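Local coordinates for lipoprotein (Colwellia psychrerythraea, PDB 3O0Y) that is of unknown function but is a putative lipoprotein that may be related to zinc-dependent metallopeptidases, at residues G143-I148 with K205-F210; H218-V223 with Q252-A257; Y469-A474 with P550-G555; L561-L566 with A581-V586. One frame throughout, in Å; residues are numbered along the deposited sequence.

In the fold
The chain is largely helical. Contact 3 is the most central, its centre about 9 Å from that of the chain. Contacts 1 and 2 sit on one side of that centre and contact 4 on the other. Contacts 1 and 2 adjoin: Phe210, ending the 205-210 segment, packs on Phe220 and Val254. Contacts 3 and 4 share helix 555-574, which Gly555 opens and 561-566 continues, and Ile563 CD1 rests on the backbone of Gly472 and Trp473. Contact 1, partly buried, has a phenol-to-carbonyl hydrogen bond and a bridging water. The other three are buried: contact 2 joins aromatic and apolar groups, contact 3 a glutamate against glycine backbone and a glutamine amide, contact 4 one phenylalanine against a helix.

Contact 1 of 4, residues G143-I148 with K205-F210; sequences GPLIDI and KYLKGF
Tyr206 reaches from helix 197-210 to the first turn of helix 144-154, where its phenol meets Leu145 and its ring meets Ile146. This is oblique helix-helix packing: the axes of the two short segments pass 11.3 Å apart at 48°. Tyr206 OH donates to Leu145 O at 2.8 Å. It comes in a little above the carbonyl plane, tilted 24° from it, and Leu145 O also lies near the edge of the Tyr206 ring. Over one face of that ring lies Ile146 CG1, 3.6 Å from the ring centroid, a CH-pi contact offset toward the rim. The aromatic ring is therefore held twice, by its hydroxyl at the end and by a methylene on its face. CG of Tyr206 stands anti to the backbone N (chi1 167°), which sends the ring across to the neighbouring helix. On the flank, Leu145 CD1 and Leu207 CD2 touch at 4.1 Å as the two leucines cross.

Further out, Leu145 O receives a second phenol, that of Tyr258 on helix 236-268, so two tyrosine hydroxyls converge on one carbonyl of the opening turn. The same long helix lies against Leu207, and also meets Leu145 through Val261. Helix 174-190 packs on Leu145 through Ile181. Gly143 forms the N-cap, and its carbonyl takes the amides of both Ile146 and Asp147, which fixes the turn presenting Leu145 O. A water completes the polar end: it donates to Ile146 O at 2.6 Å and to Tyr206 OH at 3.1 Å.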
loop_
_atom_site.group_PDB
_atom_site.type_symbol
_atom_site.label_atom_id
_atom_site.label_comp_id
_atom_site.label_asym_id
_atom_site.label_seq_id
_atom_site.Cartn_x
_atom_site.Cartn_y
_atom_site.Cartn_z
ATOM N N GLY A 143 8.662 -0.077 -6.883
ATOM C CA GLY A 143 9.520 0.815 -7.642
ATOM C C GLY A 143 9.057 0.848 -9.087
ATOM O O GLY A 143 8.252 0.020 -9.504
ATOM N N PRO A 144 9.599 1.812 -9.862
ATOM C CA PRO A 144 8.995 2.119 -11.184
ATOM C C PRO A 144 9.011 0.923 -12.144
ATOM O O PRO A 144 8.072 0.750 -12.934
ATOM C CB PRO A 144 9.805 3.305 -11.682
ATOM C CG PRO A 144 10.977 3.458 -10.698
ATOM C CD PRO A 144 10.566 2.812 -9.424
ATOM N N LEU A 145 10.026 0.066 -12.088
ATOM C CA LEU A 145 10.107 -1.054 -13.041
ATOM C C LEU A 145 9.121 -2.184 -12.733
ATOM O O LEU A 145 8.827 -3.030 -13.584
ATOM C CB LEU A 145 11.570 -1.550 -13.168
ATOM C CG LEU A 145 12.489 -0.498 -13.764
ATOM C CD1 LEU A 145 14.005 -0.881 -13.590
ATOM C CD2 LEU A 145 12.219 -0.223 -15.248
ATOM N N ILE A 146 8.510 -2.142 -11.565
ATOM C CA ILE A 146 7.510 -3.124 -11.195
ATOM C C ILE A 146 6.177 -2.441 -11.305
ATOM O O ILE A 146 5.221 -2.980 -11.861
ATOM C CB ILE A 146 7.753 -3.629 -9.741
ATOM C CG1 ILE A 146 8.984 -4.497 -9.679
ATOM C CG2 ILE A 146 6.560 -4.382 -9.253
ATOM C CD1 ILE A 146 9.331 -5.109 -8.222
ATOM N N ASP A 147 6.059 -1.221 -10.777
ATOM C CA ASP A 147 4.724 -0.587 -10.772
ATOM C C ASP A 147 4.256 0.014 -12.098
ATOM O O ASP A 147 3.072 0.104 -12.324
ATOM C CB ASP A 147 4.562 0.461 -9.686
ATOM C CG ASP A 147 4.826 -0.135 -8.286
ATOM O OD1 ASP A 147 4.400 -1.289 -8.040
ATOM O OD2 ASP A 147 5.562 0.509 -7.526
ATOM N N ILE A 148 5.139 0.512 -12.923
ATOM C CA ILE A 148 4.672 1.144 -14.155
ATOM C C ILE A 148 4.050 0.046 -15.051
ATOM O O ILE A 148 2.940 0.213 -15.601
ATOM C CB ILE A 148 5.797 1.897 -14.810
ATOM C CG1 ILE A 148 6.105 3.189 -14.033
ATOM C CG2 ILE A 148 5.485 2.253 -16.324
ATOM C CD1 ILE A 148 7.398 3.771 -14.512
ATOM N N LYS A 205 16.298 -10.979 -9.926
ATOM C CA LYS A 205 15.502 -12.124 -10.262
ATOM C C LYS A 205 14.244 -11.625 -10.969
ATOM O O LYS A 205 13.792 -12.236 -11.958
ATOM C CB LYS A 205 15.126 -12.939 -9.029
ATOM C CG LYS A 205 14.019 -13.982 -9.294
ATOM C CD LYS A 205 13.869 -14.949 -8.104
ATOM C CE LYS A 205 12.555 -15.744 -8.169
ATOM N NZ LYS A 205 12.183 -16.252 -6.789
ATOM N N TYR A 206 13.667 -10.541 -10.461
ATOM C CA TYR A 206 12.470 -9.949 -11.094
ATOM C C TYR A 206 12.774 -9.483 -12.510
ATOM O O TYR A 206 12.048 -9.772 -13.463
ATOM C CB TYR A 206 11.946 -8.765 -10.266
ATOM C CG TYR A 206 10.932 -7.952 -11.069
ATOM C CD1 TYR A 206 9.622 -8.377 -11.205
ATOM C CD2 TYR A 206 11.320 -6.792 -11.753
ATOM C CE1 TYR A 206 8.704 -7.651 -11.983
ATOM C CE2 TYR A 206 10.401 -6.067 -12.516
ATOM C CZ TYR A 206 9.109 -6.523 -12.642
ATOM O OH TYR A 206 8.215 -5.763 -13.411
ATOM N N LEU A 207 13.875 -8.744 -12.636
ATOM C CA LEU A 207 14.264 -8.139 -13.916
ATOM C C LEU A 207 14.577 -9.231 -14.969
ATOM O O LEU A 207 14.198 -9.109 -16.151
ATOM C CB LEU A 207 15.478 -7.243 -13.732
ATOM C CG LEU A 207 15.247 -5.978 -12.903
ATOM C CD1 LEU A 207 16.561 -5.270 -12.552
ATOM C CD2 LEU A 207 14.281 -5.003 -13.628
ATOM N N LYS A 208 15.287 -10.285 -14.541
ATOM C CA LYS A 208 15.516 -11.453 -15.411
ATOM C C LYS A 208 14.191 -12.121 -15.807
ATOM O O LYS A 208 13.984 -12.440 -16.977
ATOM C CB LYS A 208 16.401 -12.467 -14.700
ATOM C CG LYS A 208 16.852 -13.595 -15.537
ATOM C CD LYS A 208 17.766 -14.571 -14.730
ATOM C CE LYS A 208 19.176 -14.025 -14.610
ATOM N NZ LYS A 208 19.740 -13.998 -13.197
ATOM N N GLY A 209 13.326 -12.347 -14.837
ATOM C CA GLY A 209 12.027 -12.963 -15.062
ATOM C C GLY A 209 11.193 -12.168 -16.061
ATOM O O GLY A 209 10.423 -12.745 -16.898
ATOM N N PHE A 210 11.362 -10.850 -16.030
ATOM C CA PHE A 210 10.519 -9.934 -16.881
ATOM C C PHE A 210 10.706 -10.159 -18.400
ATOM O O PHE A 210 9.702 -10.135 -19.166
ATOM C CB PHE A 210 10.780 -8.453 -16.509
ATOM C CG PHE A 210 9.722 -7.477 -17.009
ATOM C CD1 PHE A 210 8.585 -7.229 -16.268
ATOM C CD2 PHE A 210 9.898 -6.796 -18.195
ATOM C CE1 PHE A 210 7.667 -6.280 -16.698
ATOM C CE2 PHE A 210 8.977 -5.876 -18.637
ATOM C CZ PHE A 210 7.857 -5.628 -17.895
HETATM O O HOH W 1 5.152 -5.403 -12.800
#

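Contact 2 of 4, residues H218-V223 with Q252-A257; sequences HPFVNV and QVVYPA
His218 and Tyr255 have CA atoms 9.9 Å apart, and Phe220 and Val254 are similarly spaced, so side chains alone bridge the backbones. His218 is the N-cap of helix 219-228. Its partner segment, in helix 236-268, has a wider pi-type turn at 252-254 and a kink at Pro256, whose N makes no bond to the preceding turn. The capping bond runs from Phe220 N to His218 ND1 at 3.0 Å and is nearly straight at 169°, with the donor 19° out of the imidazole plane. Turned this way, the ring offers CD2 to Tyr255 OH at 3.4 Å, each atom near the plane of the other's ring. The two rings are oblique, their planes 75° apart, and the Tyr255 hydroxyl is hydrogen-bonded to Gly213 O. Beside them Phe220 presents its CE2 edge to Val254 CG1 at 4.0 Å, next to Phe210. Loss of the imidazole to an alanine here is likely to leave Phe220 N without its side-chain cap and to open a gap beside Tyr255 OH. Because ND1 acts as acceptor, the imidazole proton probably sits on NE2, which lies near Phe210 O.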
loop_
_atom_site.group_PDB
_atom_site.type_symbol
_atom_site.label_atom_id
_atom_site.label_comp_id
_atom_site.label_asym_id
_atom_site.label_seq_id
_atom_site.Cartn_x
_atom_site.Cartn_y
_atom_site.Cartn_z
ATOM N N HIS A 218 4.762 -11.699 -24.130
ATOM C CA HIS A 218 4.899 -10.932 -22.907
ATOM C C HIS A 218 3.512 -10.460 -22.426
ATOM O O HIS A 218 2.599 -10.145 -23.238
ATOM C CB HIS A 218 5.808 -9.740 -23.135
ATOM C CG HIS A 218 6.290 -9.118 -21.865
ATOM N ND1 HIS A 218 5.589 -8.112 -21.212
ATOM C CD2 HIS A 218 7.395 -9.374 -21.119
ATOM C CE1 HIS A 218 6.240 -7.807 -20.095
ATOM N NE2 HIS A 218 7.337 -8.556 -20.011
ATOM N N PRO A 219 3.353 -10.276 -21.087
ATOM C CA PRO A 219 2.053 -9.748 -20.662
ATOM C C PRO A 219 1.668 -8.413 -21.254
ATOM O O PRO A 219 0.474 -8.141 -21.418
ATOM C CB PRO A 219 2.200 -9.662 -19.148
ATOM C CG PRO A 219 3.117 -10.774 -18.820
ATOM C CD PRO A 219 4.093 -10.853 -19.933
ATOM N N PHE A 220 2.628 -7.565 -21.540
ATOM C CA PHE A 220 2.283 -6.290 -22.198
ATOM C C PHE A 220 1.485 -6.549 -23.490
ATOM O O PHE A 220 0.573 -5.798 -23.827
ATOM C CB PHE A 220 3.540 -5.496 -22.544
ATOM C CG PHE A 220 4.027 -4.519 -21.459
ATOM C CD1 PHE A 220 3.198 -3.652 -20.811
ATOM C CD2 PHE A 220 5.409 -4.445 -21.193
ATOM C CE1 PHE A 220 3.711 -2.722 -19.884
ATOM C CE2 PHE A 220 5.907 -3.542 -20.283
ATOM C CZ PHE A 220 5.055 -2.682 -19.632
ATOM N N VAL A 221 1.941 -7.529 -24.286
ATOM C CA VAL A 221 1.219 -7.966 -25.523
ATOM C C VAL A 221 -0.101 -8.682 -25.226
ATOM O O VAL A 221 -1.137 -8.365 -25.811
ATOM C CB VAL A 221 2.063 -8.900 -26.349
ATOM C CG1 VAL A 221 1.289 -9.254 -27.658
ATOM C CG2 VAL A 221 3.430 -8.257 -26.615
ATOM N N ASN A 222 -0.079 -9.679 -24.351
ATOM C CA ASN A 222 -1.287 -10.451 -24.081
ATOM C C ASN A 222 -2.443 -9.634 -23.467
ATOM O O ASN A 222 -3.618 -9.823 -23.814
ATOM C CB ASN A 222 -0.923 -11.690 -23.240
ATOM C CG ASN A 222 -0.114 -12.755 -24.023
ATOM O OD1 ASN A 222 0.640 -13.540 -23.427
ATOM N ND2 ASN A 222 -0.305 -12.812 -25.302
ATOM N N VAL A 223 -2.117 -8.716 -22.546
ATOM C CA VAL A 223 -3.105 -7.800 -22.044
ATOM C C VAL A 223 -3.644 -6.934 -23.149
ATOM O O VAL A 223 -4.831 -6.712 -23.257
ATOM C CB VAL A 223 -2.479 -6.899 -20.929
ATOM C CG1 VAL A 223 -3.472 -5.758 -20.611
ATOM C CG2 VAL A 223 -2.112 -7.836 -19.701
ATOM N N GLN A 252 11.800 -4.305 -29.107
ATOM C CA GLN A 252 12.870 -3.393 -29.453
ATOM C C GLN A 252 13.259 -2.376 -28.380
ATOM O O GLN A 252 14.410 -1.857 -28.393
ATOM C CB GLN A 252 12.506 -2.652 -30.720
ATOM C CG GLN A 252 12.314 -3.607 -31.913
ATOM C CD GLN A 252 11.646 -2.938 -33.108
ATOM O OE1 GLN A 252 11.645 -1.713 -33.237
ATOM N NE2 GLN A 252 11.100 -3.763 -34.020
ATOM N N VAL A 253 12.291 -2.050 -27.515
ATOM C CA VAL A 253 12.515 -0.989 -26.536
ATOM C C VAL A 253 12.461 -1.579 -25.099
ATOM O O VAL A 253 13.439 -1.451 -24.356
ATOM C CB VAL A 253 11.580 0.159 -26.712
ATOM C CG1 VAL A 253 11.974 1.276 -25.753
ATOM C CG2 VAL A 253 11.672 0.719 -28.196
ATOM N N VAL A 254 11.379 -2.272 -24.746
ATOM C CA VAL A 254 11.207 -2.743 -23.371
ATOM C C VAL A 254 12.252 -3.738 -22.980
ATOM O O VAL A 254 12.885 -3.575 -21.923
ATOM C CB VAL A 254 9.805 -3.313 -23.121
ATOM C CG1 VAL A 254 9.663 -3.845 -21.688
ATOM C CG2 VAL A 254 8.752 -2.158 -23.405
ATOM N N TYR A 255 12.472 -4.751 -23.840
ATOM C CA TYR A 255 13.399 -5.838 -23.512
ATOM C C TYR A 255 14.827 -5.340 -23.273
ATOM O O TYR A 255 15.390 -5.627 -22.202
ATOM C CB TYR A 255 13.330 -6.956 -24.551
ATOM C CG TYR A 255 12.398 -8.007 -24.156
ATOM C CD1 TYR A 255 11.149 -7.701 -23.655
ATOM C CD2 TYR A 255 12.704 -9.362 -24.349
ATOM C CE1 TYR A 255 10.293 -8.676 -23.256
ATOM C CE2 TYR A 255 11.836 -10.341 -23.945
ATOM C CZ TYR A 255 10.632 -10.001 -23.407
ATOM O OH TYR A 255 9.711 -10.941 -23.009
ATOM N N PRO A 256 15.402 -4.579 -24.197
ATOM C CA PRO A 256 16.722 -4.036 -23.920
ATOM C C PRO A 256 16.800 -3.086 -22.688
ATOM O O PRO A 256 17.861 -3.031 -22.009
ATOM C CB PRO A 256 17.060 -3.277 -25.195
ATOM C CG PRO A 256 16.298 -4.021 -26.257
ATOM C CD PRO A 256 14.981 -4.255 -25.575
ATOM N N ALA A 257 15.701 -2.359 -22.415
ATOM C CA ALA A 257 15.663 -1.459 -21.257
ATOM C C ALA A 257 15.811 -2.295 -19.972
ATOM O O ALA A 257 16.714 -2.026 -19.160
ATOM C CB ALA A 257 14.354 -0.596 -21.274
#

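Contact 3 of 4, residues Y469-A474 with P550-G555; sequences YTEGWA and PGQALG
Glu471 and Gln552 are both bent at their second torsion, chi2 -56° and -77°, and these bends bring their side chains across each other at about a right angle. Gln552 NE2 stands 4.1 Å from Glu471 CG and 4.1 Å from Glu471 OE2, too far for a bond, and the carboxylate and amide planes lie 85° apart. The amide has other partners instead: Gln552 OE1 accepts from Arg545, and NE2 is bonded to Tyr556 OH.

The closer packing runs along the backbone. Helix 467-483 meets the beginning of helix 555-574 where Glu471 and Gly555 have CA atoms 5.9 Å apart. Glu471 CB lies against Gly555 C at 4.2 Å, and Gly472 N is 3.8 Å from Gly555 O. Without side chains on Gly472 and Gly555 the two backbones come close; a beta carbon on Gly472 would sit 3.6 Å from Gly555 O, and one on Gly555 would point at Glu471.

Contact 3 lies in the buried middle of the chain, beside helix 444-452, whose His444 touches Glu471; a sulfate ion, probably from the crystallisation liquor, lies about 4 Å from the same side chain. In Peptidase_MA relatives a histidine-bearing helix and a following helix with a glutamate commonly build a zinc site, and the closeness of Glu471 to His444 is consistent with that layout. With the glutamine amide committed to its own partners, the Glu471 carboxylate meets this segment by packing alone and is left to interact toward the histidine and sulfate, as might be expected of a metal-site glutamate.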
loop_
_atom_site.group_PDB
_atom_site.type_symbol
_atom_site.label_atom_id
_atom_site.label_comp_id
_atom_site.label_asym_id
_atom_site.label_seq_id
_atom_site.Cartn_x
_atom_site.Cartn_y
_atom_site.Cartn_z
ATOM N N TYR A 469 -2.627 5.929 9.432
ATOM C CA TYR A 469 -4.099 6.068 9.363
ATOM C C TYR A 469 -4.724 4.916 8.576
ATOM O O TYR A 469 -5.721 4.315 8.989
ATOM C CB TYR A 469 -4.504 7.426 8.768
ATOM C CG TYR A 469 -5.989 7.594 8.631
ATOM C CD1 TYR A 469 -6.735 8.286 9.527
ATOM C CD2 TYR A 469 -6.608 7.079 7.515
ATOM C CE1 TYR A 469 -8.100 8.427 9.365
ATOM C CE2 TYR A 469 -7.976 7.163 7.368
ATOM C CZ TYR A 469 -8.699 7.871 8.248
ATOM O OH TYR A 469 -10.081 8.001 8.068
ATOM N N THR A 470 -4.227 4.719 7.380
ATOM C CA THR A 470 -4.790 3.822 6.383
ATOM C C THR A 470 -4.668 2.368 6.835
ATOM O O THR A 470 -5.693 1.663 6.822
ATOM C CB THR A 470 -4.215 4.048 4.959
ATOM O OG1 THR A 470 -4.388 5.438 4.624
ATOM C CG2 THR A 470 -4.985 3.136 3.934
ATOM N N GLU A 471 -3.498 1.928 7.256
ATOM C CA GLU A 471 -3.331 0.598 7.718
ATOM C C GLU A 471 -3.892 0.417 9.113
ATOM O O GLU A 471 -4.474 -0.664 9.366
ATOM C CB GLU A 471 -1.843 0.238 7.692
ATOM C CG GLU A 471 -1.246 0.395 6.338
ATOM C CD GLU A 471 -1.948 -0.420 5.199
ATOM O OE1 GLU A 471 -2.847 -1.300 5.428
ATOM O OE2 GLU A 471 -1.627 -0.087 4.034
ATOM N N GLY A 472 -3.765 1.420 9.997
ATOM C CA GLY A 472 -4.318 1.329 11.293
ATOM C C GLY A 472 -5.839 1.241 11.254
ATOM O O GLY A 472 -6.443 0.444 12.010
ATOM N N TRP A 473 -6.461 1.981 10.332
ATOM C CA TRP A 473 -7.921 1.910 10.177
ATOM C C TRP A 473 -8.339 0.474 9.810
ATOM O O TRP A 473 -9.301 -0.055 10.365
ATOM C CB TRP A 473 -8.419 2.892 9.081
ATOM C CG TRP A 473 -9.900 2.552 8.774
ATOM C CD1 TRP A 473 -10.347 1.755 7.803
ATOM C CD2 TRP A 473 -11.001 2.753 9.680
ATOM N NE1 TRP A 473 -11.682 1.494 7.992
ATOM C CE2 TRP A 473 -12.100 2.116 9.128
ATOM C CE3 TRP A 473 -11.163 3.490 10.826
ATOM C CZ2 TRP A 473 -13.343 2.126 9.756
ATOM C CZ3 TRP A 473 -12.386 3.493 11.461
ATOM C CH2 TRP A 473 -13.460 2.879 10.885
ATOM N N ALA A 474 -7.658 -0.119 8.839
ATOM C CA ALA A 474 -8.105 -1.427 8.336
ATOM C C ALA A 474 -7.945 -2.481 9.431
ATOM O O ALA A 474 -8.815 -3.309 9.619
ATOM C CB ALA A 474 -7.358 -1.834 7.059
ATOM N N PRO A 550 11.679 0.090 5.038
ATOM C CA PRO A 550 11.788 0.423 6.438
ATOM C C PRO A 550 10.727 1.360 6.978
ATOM O O PRO A 550 10.458 2.421 6.428
ATOM C CB PRO A 550 13.185 1.063 6.567
ATOM C CG PRO A 550 13.780 0.964 5.274
ATOM C CD PRO A 550 12.760 0.632 4.249
ATOM N N GLY A 551 10.111 0.914 8.075
ATOM C CA GLY A 551 9.089 1.636 8.808
ATOM C C GLY A 551 7.663 1.405 8.392
ATOM O O GLY A 551 6.729 1.702 9.183
ATOM N N GLN A 552 7.449 0.961 7.168
ATOM C CA GLN A 552 6.109 0.820 6.583
ATOM C C GLN A 552 5.303 -0.173 7.424
ATOM O O GLN A 552 4.096 0.078 7.634
ATOM C CB GLN A 552 6.084 0.475 5.088
ATOM C CG GLN A 552 4.678 0.500 4.443
ATOM C CD GLN A 552 3.784 -0.665 4.725
ATOM O OE1 GLN A 552 4.251 -1.798 4.891
ATOM N NE2 GLN A 552 2.425 -0.438 4.675
ATOM N N ALA A 553 5.942 -1.215 7.947
ATOM C CA ALA A 553 5.256 -2.249 8.700
ATOM C C ALA A 553 4.813 -1.749 10.042
ATOM O O ALA A 553 4.060 -2.442 10.741
ATOM C CB ALA A 553 6.202 -3.495 8.942
ATOM N N LEU A 554 5.283 -0.574 10.472
ATOM C CA LEU A 554 4.907 -0.017 11.769
ATOM C C LEU A 554 3.493 0.613 11.789
ATOM O O LEU A 554 2.873 0.701 12.847
ATOM C CB LEU A 554 5.951 1.008 12.214
ATOM C CG LEU A 554 7.377 0.539 12.243
ATOM C CD1 LEU A 554 8.257 1.773 12.673
ATOM C CD2 LEU A 554 7.645 -0.675 13.153
ATOM N N GLY A 555 2.950 1.002 10.624
ATOM C CA GLY A 555 1.716 1.756 10.572
ATOM C C GLY A 555 0.528 1.043 11.090
ATOM O O GLY A 555 -0.420 1.651 11.681
#

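Contact 4 of 4, residues L561-L566 with A581-V586; sequences LKILSL and AEFHDV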
loop_
_atom_site.group_PDB
_atom_site.type_symbol
_atom_site.label_atom_id
_atom_site.label_comp_id
_atom_site.label_asym_id
_atom_site.label_seq_id
_atom_site.Cartn_x
_atom_site.Cartn_y
_atom_site.Cartn_z
ATOM N N LEU A 561 -3.556 1.200 17.457
ATOM C CA LEU A 561 -3.488 1.507 18.895
ATOM C C LEU A 561 -3.956 2.931 19.165
ATOM O O LEU A 561 -4.631 3.185 20.145
ATOM C CB LEU A 561 -2.060 1.273 19.373
ATOM C CG LEU A 561 -1.689 -0.194 19.511
ATOM C CD1 LEU A 561 -0.162 -0.310 19.670
ATOM C CD2 LEU A 561 -2.356 -0.889 20.711
ATOM N N LYS A 562 -3.639 3.843 18.266
ATOM C CA LYS A 562 -4.001 5.254 18.456
ATOM C C LYS A 562 -5.485 5.435 18.254
ATOM O O LYS A 562 -6.096 6.124 19.054
ATOM C CB LYS A 562 -3.248 6.155 17.508
ATOM C CG LYS A 562 -3.531 7.657 17.685
ATOM C CD LYS A 562 -3.239 8.127 19.108
ATOM C CE LYS A 562 -3.530 9.655 19.266
ATOM N NZ LYS A 562 -3.233 10.195 20.612
ATOM N N ILE A 563 -6.050 4.816 17.209
ATOM C CA ILE A 563 -7.511 4.844 17.002
ATOM C C ILE A 563 -8.238 4.311 18.217
ATOM O O ILE A 563 -9.169 4.935 18.704
ATOM C CB ILE A 563 -7.978 4.105 15.671
ATOM C CG1 ILE A 563 -7.377 4.854 14.470
ATOM C CG2 ILE A 563 -9.560 4.002 15.715
ATOM C CD1 ILE A 563 -7.422 4.029 13.126
ATOM N N LEU A 564 -7.818 3.166 18.747
ATOM C CA LEU A 564 -8.414 2.610 19.929
ATOM C C LEU A 564 -8.236 3.487 21.200
ATOM O O LEU A 564 -9.166 3.602 22.046
ATOM C CB LEU A 564 -7.868 1.193 20.141
ATOM C CG LEU A 564 -8.427 0.099 19.238
ATOM C CD1 LEU A 564 -7.692 -1.213 19.530
ATOM C CD2 LEU A 564 -9.946 -0.045 19.527
ATOM N N SER A 565 -7.089 4.135 21.325
ATOM C CA SER A 565 -6.842 5.038 22.445
ATOM C C SER A 565 -7.776 6.254 22.394
ATOM O O SER A 565 -8.377 6.644 23.415
ATOM C CB SER A 565 -5.398 5.526 22.370
ATOM O OG SER A 565 -5.180 6.420 23.448
ATOM N N LEU A 566 -7.981 6.790 21.182
ATOM C CA LEU A 566 -8.953 7.832 20.984
ATOM C C LEU A 566 -10.355 7.409 21.305
ATOM O O LEU A 566 -11.118 8.189 21.893
ATOM C CB LEU A 566 -8.810 8.470 19.589
ATOM C CG LEU A 566 -7.512 9.284 19.325
ATOM C CD1 LEU A 566 -7.488 9.490 17.789
ATOM C CD2 LEU A 566 -7.508 10.669 20.106
ATOM N N ALA A 581 -21.311 5.119 16.076
ATOM C CA ALA A 581 -21.556 5.638 14.734
ATOM C C ALA A 581 -20.979 7.026 14.532
ATOM O O ALA A 581 -20.402 7.327 13.451
ATOM C CB ALA A 581 -23.064 5.627 14.393
ATOM N N GLU A 582 -21.163 7.895 15.527
ATOM C CA GLU A 582 -20.558 9.256 15.465
ATOM C C GLU A 582 -19.098 9.223 15.491
ATOM O O GLU A 582 -18.488 9.975 14.778
ATOM C CB GLU A 582 -21.022 10.115 16.616
ATOM C CG GLU A 582 -22.525 10.424 16.547
ATOM C CD GLU A 582 -22.987 11.343 17.673
ATOM O OE1 GLU A 582 -22.165 11.794 18.513
ATOM O OE2 GLU A 582 -24.203 11.641 17.676
ATOM N N PHE A 583 -18.497 8.339 16.287
ATOM C CA PHE A 583 -17.050 8.207 16.323
ATOM C C PHE A 583 -16.523 7.805 14.958
ATOM O O PHE A 583 -15.543 8.334 14.500
ATOM C CB PHE A 583 -16.641 7.159 17.375
ATOM C CG PHE A 583 -15.175 6.855 17.413
ATOM C CD1 PHE A 583 -14.332 7.765 18.026
ATOM C CD2 PHE A 583 -14.633 5.673 16.949
ATOM C CE1 PHE A 583 -12.933 7.580 18.035
ATOM C CE2 PHE A 583 -13.252 5.459 16.971
ATOM C CZ PHE A 583 -12.395 6.422 17.565
ATOM N N HIS A 584 -17.168 6.836 14.334
ATOM C CA HIS A 584 -16.769 6.436 12.987
ATOM C C HIS A 584 -16.877 7.574 11.965
ATOM O O HIS A 584 -16.062 7.665 11.071
ATOM C CB HIS A 584 -17.547 5.186 12.535
ATOM C CG HIS A 584 -17.129 3.922 13.244
ATOM N ND1 HIS A 584 -17.959 2.850 13.439
ATOM C CD2 HIS A 584 -15.993 3.647 13.939
ATOM C CE1 HIS A 584 -17.307 1.916 14.119
ATOM N NE2 HIS A 584 -16.116 2.383 14.451
ATOM N N ASP A 585 -17.865 8.416 12.080
ATOM C CA ASP A 585 -18.010 9.525 11.160
ATOM C C ASP A 585 -16.848 10.513 11.367
ATOM O O ASP A 585 -16.259 10.994 10.383
ATOM C CB ASP A 585 -19.296 10.247 11.347
ATOM C CG ASP A 585 -20.525 9.480 10.828
ATOM O OD1 ASP A 585 -20.434 8.511 10.028
ATOM O OD2 ASP A 585 -21.622 9.977 11.169
ATOM N N VAL A 586 -16.463 10.763 12.627
ATOM C CA VAL A 586 -15.308 11.662 12.855
ATOM C C VAL A 586 -14.034 11.058 12.313
ATOM O O VAL A 586 -13.180 11.788 11.721
ATOM C CB VAL A 586 -15.121 11.943 14.409
ATOM C CG1 VAL A 586 -13.819 12.810 14.658
ATOM C CG2 VAL A 586 -16.343 12.577 14.981
#
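Ile563 is the first residue of 561-566 to touch Phe583, in a helix-loop-helix unit where helix 555-574 is followed by the short helix 580-588. Its carbonyl O lies near the plane of the Phe583 ring, at the edge, 3.7 Å from CZ. The branch methyl CG2 touches the same end of the ring, 4.2 Å from CZ, and the two side chains cross at a slant. CG2 stands anti to the backbone N of Ile563, while CG1 stands anti to the carbonyl carbon, beside the backbone N (chi1 -63°).

One turn on, Leu566 takes over, and the end of the phenyl ring rests against the turn from Ile563 to Leu566. CG of Phe583 stands anti to its backbone N (chi1 175°), which projects the ring off helix 580-588. Tyr476 of helix 467-483 packs on both Ile563 and Phe583, and Phe578 of the connecting loop also touches the Phe583 side chain. Replacing Phe583 with an alanine would probably open a gap beside Ile563 and Leu566 and leave Tyr476 with less to pack on. At the Leu566 end the ring approaches backbone as well as side chain: Phe583 CE1 is 4.2 Å from the backbone carbon C of Leu566 and 4.5 Å from Leu566 CB.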